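Local coordinates for protein bitiscetin (Bitis arietans, PDB 1JWI) that binds von Willebrand factor and induces its interaction with platelet GPIbalpha through the A1 domain, which leads to platelet aggregation, at residues V63-I68 with T111-P116. Sequence-based numbering, arbitrary orientation.
Sequences VYDAWI and TWTDLP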
loop_
_atom_site.group_PDB
_atom_site.type_symbol
_atom_site.label_atom_id
_atom_site.label_comp_id
_atom_site.label_asym_id
_atom_site.label_seq_id
_atom_site.Cartn_x
_atom_site.Cartn_y
_atom_site.Cartn_z
ATOM N N VAL A 63 -7.843 -19.813 5.622
ATOM C CA VAL A 63 -6.470 -19.836 5.128
ATOM C C VAL A 63 -6.221 -18.866 3.977
ATOM O O VAL A 63 -5.082 -18.540 3.669
ATOM C CB VAL A 63 -6.076 -21.240 4.648
ATOM C CG1 VAL A 63 -6.125 -22.210 5.809
ATOM C CG2 VAL A 63 -7.011 -21.687 3.538
ATOM N N TYR A 64 -7.289 -18.410 3.335
ATOM C CA TYR A 64 -7.146 -17.488 2.215
ATOM C C TYR A 64 -7.917 -16.205 2.450
ATOM O O TYR A 64 -8.887 -16.186 3.204
ATOM C CB TYR A 64 -7.700 -18.100 0.926
ATOM C CG TYR A 64 -7.003 -19.332 0.407
ATOM C CD1 TYR A 64 -5.708 -19.268 -0.099
ATOM C CD2 TYR A 64 -7.668 -20.559 0.366
ATOM C CE1 TYR A 64 -5.089 -20.400 -0.638
ATOM C CE2 TYR A 64 -7.061 -21.691 -0.167
ATOM C CZ TYR A 64 -5.773 -21.604 -0.669
ATOM O OH TYR A 64 -5.172 -22.722 -1.202
ATOM N N ASP A 65 -7.472 -15.133 1.802
ATOM C CA ASP A 65 -8.193 -13.876 1.865
ATOM C C ASP A 65 -9.204 -14.066 0.728
ATOM O O ASP A 65 -9.087 -15.013 -0.055
ATOM C CB ASP A 65 -7.277 -12.687 1.553
ATOM C CG ASP A 65 -6.156 -12.519 2.577
ATOM O OD1 ASP A 65 -5.014 -12.924 2.283
ATOM O OD2 ASP A 65 -6.418 -11.993 3.670
ATOM N N ALA A 66 -10.194 -13.190 0.631
ATOM C CA ALA A 66 -11.179 -13.311 -0.440
ATOM C C ALA A 66 -11.337 -11.982 -1.173
ATOM O O ALA A 66 -11.581 -10.948 -0.553
ATOM C CB ALA A 66 -12.517 -13.766 0.130
ATOM N N TRP A 67 -11.171 -12.010 -2.492
ATOM C CA TRP A 67 -11.294 -10.815 -3.326
ATOM C C TRP A 67 -12.663 -10.146 -3.304
ATOM O O TRP A 67 -13.697 -10.824 -3.352
ATOM C CB TRP A 67 -11.008 -11.148 -4.802
ATOM C CG TRP A 67 -9.595 -11.508 -5.136
ATOM C CD1 TRP A 67 -9.178 -12.581 -5.873
ATOM C CD2 TRP A 67 -8.418 -10.760 -4.814
ATOM N NE1 TRP A 67 -7.813 -12.545 -6.031
ATOM C CE2 TRP A 67 -7.322 -11.437 -5.393
ATOM C CE3 TRP A 67 -8.184 -9.580 -4.097
ATOM C CZ2 TRP A 67 -6.006 -10.974 -5.275
ATOM C CZ3 TRP A 67 -6.872 -9.120 -3.979
ATOM C CH2 TRP A 67 -5.804 -9.816 -4.565
ATOM N N ILE A 68 -12.657 -8.817 -3.233
ATOM C CA ILE A 68 -13.880 -8.026 -3.331
ATOM C C ILE A 68 -13.570 -7.032 -4.460
ATOM O O ILE A 68 -12.417 -6.935 -4.892
ATOM C CB ILE A 68 -14.267 -7.269 -2.024
ATOM C CG1 ILE A 68 -13.102 -6.440 -1.495
ATOM C CG2 ILE A 68 -14.778 -8.268 -0.988
ATOM C CD1 ILE A 68 -13.509 -5.589 -0.285
ATOM N N THR A 111 -12.566 -7.134 8.108
ATOM C CA THR A 111 -12.000 -5.901 7.558
ATOM C C THR A 111 -11.394 -6.095 6.173
ATOM O O THR A 111 -11.303 -7.220 5.677
ATOM C CB THR A 111 -10.913 -5.339 8.496
ATOM O OG1 THR A 111 -9.917 -6.345 8.716
ATOM C CG2 THR A 111 -11.520 -4.949 9.822
ATOM N N TRP A 112 -10.983 -4.993 5.548
ATOM C CA TRP A 112 -10.396 -5.069 4.214
ATOM C C TRP A 112 -8.886 -4.836 4.248
ATOM O O TRP A 112 -8.393 -4.038 5.044
ATOM C CB TRP A 112 -11.059 -4.049 3.286
ATOM C CG TRP A 112 -12.565 -4.152 3.250
ATOM C CD1 TRP A 112 -13.328 -5.227 3.627
ATOM C CD2 TRP A 112 -13.483 -3.160 2.767
ATOM N NE1 TRP A 112 -14.662 -4.960 3.407
ATOM C CE2 TRP A 112 -14.785 -3.701 2.882
ATOM C CE3 TRP A 112 -13.331 -1.867 2.247
ATOM C CZ2 TRP A 112 -15.930 -2.992 2.496
ATOM C CZ3 TRP A 112 -14.473 -1.158 1.859
ATOM C CH2 TRP A 112 -15.754 -1.726 1.989
ATOM N N THR A 113 -8.155 -5.530 3.379
ATOM C CA THR A 113 -6.701 -5.402 3.328
ATOM C C THR A 113 -6.195 -5.307 1.884
ATOM O O THR A 113 -6.804 -5.867 0.971
ATOM C CB THR A 113 -6.029 -6.612 4.042
ATOM O OG1 THR A 113 -4.616 -6.389 4.157
ATOM C CG2 THR A 113 -6.280 -7.897 3.276
ATOM N N ASP A 114 -5.093 -4.585 1.685
ATOM C CA ASP A 114 -4.501 -4.424 0.357
ATOM C C ASP A 114 -3.605 -5.618 0.057
ATOM O O ASP A 114 -2.783 -6.004 0.882
ATOM C CB ASP A 114 -3.687 -3.130 0.280
ATOM C CG ASP A 114 -2.606 -3.060 1.334
ATOM O OD1 ASP A 114 -1.419 -2.918 0.961
ATOM O OD2 ASP A 114 -2.942 -3.153 2.530
ATOM N N LEU A 115 -3.757 -6.184 -1.136
ATOM C CA LEU A 115 -2.999 -7.366 -1.541
ATOM C C LEU A 115 -2.472 -7.282 -2.968
ATOM O O LEU A 115 -2.923 -6.458 -3.759
ATOM C CB LEU A 115 -3.901 -8.600 -1.441
ATOM C CG LEU A 115 -4.537 -8.907 -0.084
ATOM C CD1 LEU A 115 -5.730 -9.843 -0.261
ATOM C CD2 LEU A 115 -3.483 -9.523 0.818
ATOM N N PRO A 116 -1.505 -8.150 -3.316
ATOM C CA PRO A 116 -0.949 -8.152 -4.673
ATOM C C PRO A 116 -2.069 -8.619 -5.598
ATOM O O PRO A 116 -2.643 -9.682 -5.382
ATOM C CB PRO A 116 0.182 -9.181 -4.589
ATOM C CG PRO A 116 0.575 -9.148 -3.136
ATOM C CD PRO A 116 -0.764 -9.078 -2.447
#
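I68 sets its terminal methyl over the five-membered ring of W112. CD1 lies 3.7 Å from the centroid of that ring and 1° off its normal, a CH-pi contact over one face. The side chain reaches the ring because CG1 sits between the backbone N and the carbonyl carbon (chi1 52°), with CD1 extended beyond it. The two side chains meet at about a right angle. This end is buried. L103 of the intervening strand touches both I68 and W112, and an aromatic side chain of the partner chain meets the W112 ring nearly perpendicularly.

W67 is buried too, though its partners L115 and P116 are partly exposed. The CH2 corner of its indole comes within 3.3 Å of P116 O, which lies in the ring plane at the edge. The same corner packs on L115 CB, 3.9 Å from CH2, at an oblique angle. The indole NE1 bonds to G23 O, and W25 stacks edge-to-face on W67; both probably help fix how the ring is turned.

Within this chain, strands 66-72 and 112-115 flank strand 100-103 in an antiparallel sheet of the C-type lectin fold. Strand 100-103 bonds to both. The segments therefore meet mainly through side chains; the P116 carbonyl at the W67 edge is the exception. Their touching parts run 101° apart.

D65 is partly exposed, yet L115 packs closely on it. L115 CD1 lies 3.7 Å from D65 CB, so a leucine methyl rests against the base of an acidic side chain. The loose part is at T113, which brings only its methyl: CG2 is 4.1 Å from D65 OD2. That oxygen takes its hydrogen bond elsewhere, from the backbone N of V105.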